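Local coordinates for protein putative Glycerophosphoryl diester phosphodiesterase (Silicibacter pomeroyi, PDB 3L12) that belongs to the glycerophosphoryl diester phosphodiesterase family, has a TIM-barrel fold and holds a magnesium ion, at residues 273-278 / 292-297. Sequence-based numbering, arbitrary orientation.
Sequences TWTVNE and GIVTDY
Thr273, the last residue of strand 270-273, pairs in parallel with Ile293 of the neighbouring strand 292-295 of the TIM barrel. Helix 279-288 links the two strands, a beta-alpha-beta crossover. Thr273 N donates to Gly292 O at 3.0 Å, and Thr273 O accepts from Val294 N at 2.8 Å. Beyond the strand end comes a cis peptide between Trp274 and Thr275, and Val276 N still donates to Val294 O at 2.8 Å. Val276 O is then taken by the hydroxyl of Thr295, with OG1 at 2.7 Å. Placed anti to its own backbone nitrogen, beside the carbonyl carbon, this OG1 also faces Tyr297 N and accepts from it, an ST turn. Thr301 OG1 is its further hydrogen-bond partner. Hydrophobic contacts lie beside these bonds: Val276 CB meets Ile293 CG2, and Trp274 CB meets Val294 CB. Thr273 OG1 and Trp274 NE1 hydrogen-bond elsewhere, to Pro251 O and Cys250 O. The Asn277 amide is used at both ends. Asn277 OD1 accepts from Asp296 N at 2.9 Å, while ND2 donates to the Asp296 carboxylate, with the two planes 47° apart. In that carboxylate OD2 forms a salt bridge with Arg27, and OD1 is hydrogen-bonded to His23 ND1. The Tyr297 ring turns its CD2 edge to the amide, nearly perpendicular to it (87°). The hydrogen bond from Asn277 ND2 to Asp296 OD2 is almost straight, 173° at the hydrogen, and meets the oxygen on its anti side at 2.8 Å.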
ATOM      1  N   THR A 273      -4.970 -21.618  -2.219  1.00  7.93           N
ATOM      2  CA  THR A 273      -3.839 -21.716  -3.125  1.00  9.07           C
ATOM      3  C   THR A 273      -2.947 -20.458  -3.027  1.00  8.36           C
ATOM      4  O   THR A 273      -3.403 -19.364  -2.593  1.00 10.71           O
ATOM      5  CB  THR A 273      -4.309 -22.019  -4.537  1.00  9.42           C
ATOM      6  OG1 THR A 273      -3.163 -22.392  -5.328  1.00  9.95           O
ATOM      7  CG2 THR A 273      -5.107 -20.825  -5.099  1.00  6.28           C
ATOM      8  N   TRP A 274      -1.672 -20.624  -3.402  1.00 10.16           N
ATOM      9  CA  TRP A 274      -0.619 -19.626  -3.198  1.00  7.89           C
ATOM     10  C   TRP A 274       0.459 -19.743  -4.243  1.00  8.48           C
ATOM     11  O   TRP A 274       0.458 -20.787  -4.942  1.00  9.58           O
ATOM     12  CB  TRP A 274       0.071 -19.837  -1.809  1.00  6.99           C
ATOM     13  CG  TRP A 274       0.721 -21.170  -1.707  1.00  7.89           C
ATOM     14  CD1 TRP A 274       0.118 -22.334  -1.358  1.00  8.21           C
ATOM     15  CD2 TRP A 274       2.080 -21.486  -2.016  1.00  8.53           C
ATOM     16  NE1 TRP A 274       1.012 -23.375  -1.468  1.00  9.45           N
ATOM     17  CE2 TRP A 274       2.219 -22.891  -1.868  1.00  9.10           C
ATOM     18  CE3 TRP A 274       3.187 -20.734  -2.444  1.00 11.32           C
ATOM     19  CZ2 TRP A 274       3.428 -23.539  -2.062  1.00  9.07           C
ATOM     20  CZ3 TRP A 274       4.389 -21.404  -2.659  1.00 10.76           C
ATOM     21  CH2 TRP A 274       4.484 -22.792  -2.468  1.00 10.90           C
ATOM     22  N   THR A 275       1.256 -18.702  -4.544  1.00  8.87           N
ATOM     23  CA  THR A 275       1.108 -17.290  -4.188  1.00  9.36           C
ATOM     24  C   THR A 275       0.694 -16.711  -5.563  1.00 10.04           C
ATOM     25  O   THR A 275       1.459 -16.772  -6.534  1.00 10.32           O
ATOM     26  CB  THR A 275       2.362 -16.662  -3.668  1.00 11.02           C
ATOM     27  OG1 THR A 275       2.653 -17.221  -2.380  1.00 11.00           O
ATOM     28  CG2 THR A 275       2.194 -15.186  -3.558  1.00  8.77           C
ATOM     29  N   VAL A 276      -0.534 -16.217  -5.638  1.00  9.06           N
ATOM     30  CA  VAL A 276      -1.139 -15.960  -6.963  1.00  9.04           C
ATOM     31  C   VAL A 276      -1.141 -14.478  -7.189  1.00  7.66           C
ATOM     32  O   VAL A 276      -1.857 -13.725  -6.493  1.00  7.42           O
ATOM     33  CB  VAL A 276      -2.559 -16.619  -7.085  1.00  7.99           C
ATOM     34  CG1 VAL A 276      -2.993 -16.705  -8.532  1.00  8.38           C
ATOM     35  CG2 VAL A 276      -2.680 -18.043  -6.387  1.00  8.11           C
ATOM     36  N   ASN A 277      -0.406 -14.023  -8.211  1.00  8.95           N
ATOM     37  CA  ASN A 277      -0.197 -12.608  -8.464  1.00  9.63           C
ATOM     38  C   ASN A 277      -0.601 -12.127  -9.840  1.00  7.99           C
ATOM     39  O   ASN A 277      -1.085 -11.016  -9.980  1.00  8.49           O
ATOM     40  CB  ASN A 277       1.282 -12.273  -8.273  1.00  8.57           C
ATOM     41  CG  ASN A 277       1.746 -12.453  -6.833  1.00 11.67           C
ATOM     42  OD1 ASN A 277       0.922 -12.398  -5.885  1.00  9.14           O
ATOM     43  ND2 ASN A 277       3.077 -12.607  -6.642  1.00 10.76           N
ATOM     44  N   GLU A 278      -0.435 -12.927 -10.881  1.00  7.30           N
ATOM     45  CA  GLU A 278      -0.785 -12.417 -12.219  1.00  9.16           C
ATOM     46  C   GLU A 278      -2.295 -12.464 -12.411  1.00  8.65           C
ATOM     47  O   GLU A 278      -2.972 -13.416 -11.989  1.00  8.72           O
ATOM     48  CB  GLU A 278      -0.083 -13.253 -13.270  1.00 11.73           C
ATOM     49  CG  GLU A 278       1.433 -13.223 -13.104  1.00 14.28           C
ATOM     50  CD  GLU A 278       2.032 -11.824 -13.153  1.00 17.59           C
ATOM     51  OE1 GLU A 278       1.526 -10.996 -13.921  1.00 21.27           O
ATOM     52  OE2 GLU A 278       2.977 -11.504 -12.362  1.00 21.19           O
ATOM     53  N   GLY A 292      -9.810 -19.920  -1.037  1.00  8.84           N
ATOM     54  CA  GLY A 292      -9.065 -18.671  -0.868  1.00  8.97           C
ATOM     55  C   GLY A 292      -7.785 -18.640  -1.663  1.00  8.08           C
ATOM     56  O   GLY A 292      -7.296 -19.678  -2.100  1.00  7.30           O
ATOM     57  N   ILE A 293      -7.301 -17.408  -1.846  1.00  8.03           N
ATOM     58  CA  ILE A 293      -6.097 -17.086  -2.591  1.00  7.00           C
ATOM     59  C   ILE A 293      -5.131 -16.275  -1.765  1.00  6.87           C
ATOM     60  O   ILE A 293      -5.516 -15.218  -1.200  1.00  7.76           O
ATOM     61  CB  ILE A 293      -6.469 -16.257  -3.837  1.00  7.88           C
ATOM     62  CG1 ILE A 293      -7.307 -17.082  -4.770  1.00  8.64           C
ATOM     63  CG2 ILE A 293      -5.225 -15.784  -4.601  1.00  7.63           C
ATOM     64  CD1 ILE A 293      -7.935 -16.241  -5.935  1.00  8.88           C
ATOM     65  N   VAL A 294      -3.920 -16.811  -1.591  1.00  7.49           N
ATOM     66  CA  VAL A 294      -2.830 -16.144  -0.948  1.00  6.95           C
ATOM     67  C   VAL A 294      -2.114 -15.396  -2.058  1.00  6.66           C
ATOM     68  O   VAL A 294      -1.673 -15.978  -3.059  1.00  9.15           O
ATOM     69  CB  VAL A 294      -1.859 -17.154  -0.270  1.00  7.69           C
ATOM     70  CG1 VAL A 294      -0.704 -16.445   0.409  1.00  9.89           C
ATOM     71  CG2 VAL A 294      -2.637 -18.028   0.731  1.00  5.57           C
ATOM     72  N   THR A 295      -1.951 -14.092  -1.832  1.00  7.20           N
ATOM     73  CA  THR A 295      -1.414 -13.174  -2.839  1.00  6.89           C
ATOM     74  C   THR A 295      -0.456 -12.097  -2.257  1.00  6.25           C
ATOM     75  O   THR A 295      -0.645 -11.571  -1.181  1.00  7.25           O
ATOM     76  CB  THR A 295      -2.565 -12.484  -3.625  1.00  7.09           C
ATOM     77  OG1 THR A 295      -2.024 -11.699  -4.728  1.00  7.72           O
ATOM     78  CG2 THR A 295      -3.450 -11.609  -2.662  1.00  6.27           C
ATOM     79  N   ASP A 296       0.557 -11.739  -3.055  1.00  7.13           N
ATOM     80  CA  ASP A 296       1.406 -10.599  -2.778  1.00  8.00           C
ATOM     81  C   ASP A 296       0.751  -9.237  -3.099  1.00  7.65           C
ATOM     82  O   ASP A 296       1.243  -8.169  -2.667  1.00  8.30           O
ATOM     83  CB  ASP A 296       2.713 -10.701  -3.596  1.00  8.24           C
ATOM     84  CG  ASP A 296       3.571 -11.895  -3.180  1.00  8.13           C
ATOM     85  OD1 ASP A 296       3.735 -12.085  -1.987  1.00  9.13           O
ATOM     86  OD2 ASP A 296       4.101 -12.605  -4.054  1.00  8.53           O
ATOM     87  N   TYR A 297      -0.391  -9.289  -3.832  1.00  6.95           N
ATOM     88  CA  TYR A 297      -1.090  -8.098  -4.334  1.00  8.68           C
ATOM     89  C   TYR A 297      -2.568  -8.167  -3.965  1.00  9.84           C
ATOM     90  O   TYR A 297      -3.401  -8.491  -4.803  1.00  9.41           O
ATOM     91  CB  TYR A 297      -0.944  -8.004  -5.853  1.00  8.74           C
ATOM     92  CG  TYR A 297       0.485  -7.801  -6.295  1.00  8.74           C
ATOM     93  CD1 TYR A 297       1.030  -6.516  -6.376  1.00 10.41           C
ATOM     94  CD2 TYR A 297       1.283  -8.893  -6.608  1.00 10.29           C
ATOM     95  CE1 TYR A 297       2.369  -6.310  -6.761  1.00 12.26           C
ATOM     96  CE2 TYR A 297       2.622  -8.704  -6.955  1.00 10.85           C
ATOM     97  CZ  TYR A 297       3.145  -7.451  -7.042  1.00 12.15           C
ATOM     98  OH  TYR A 297       4.473  -7.224  -7.444  1.00 15.04           O
TER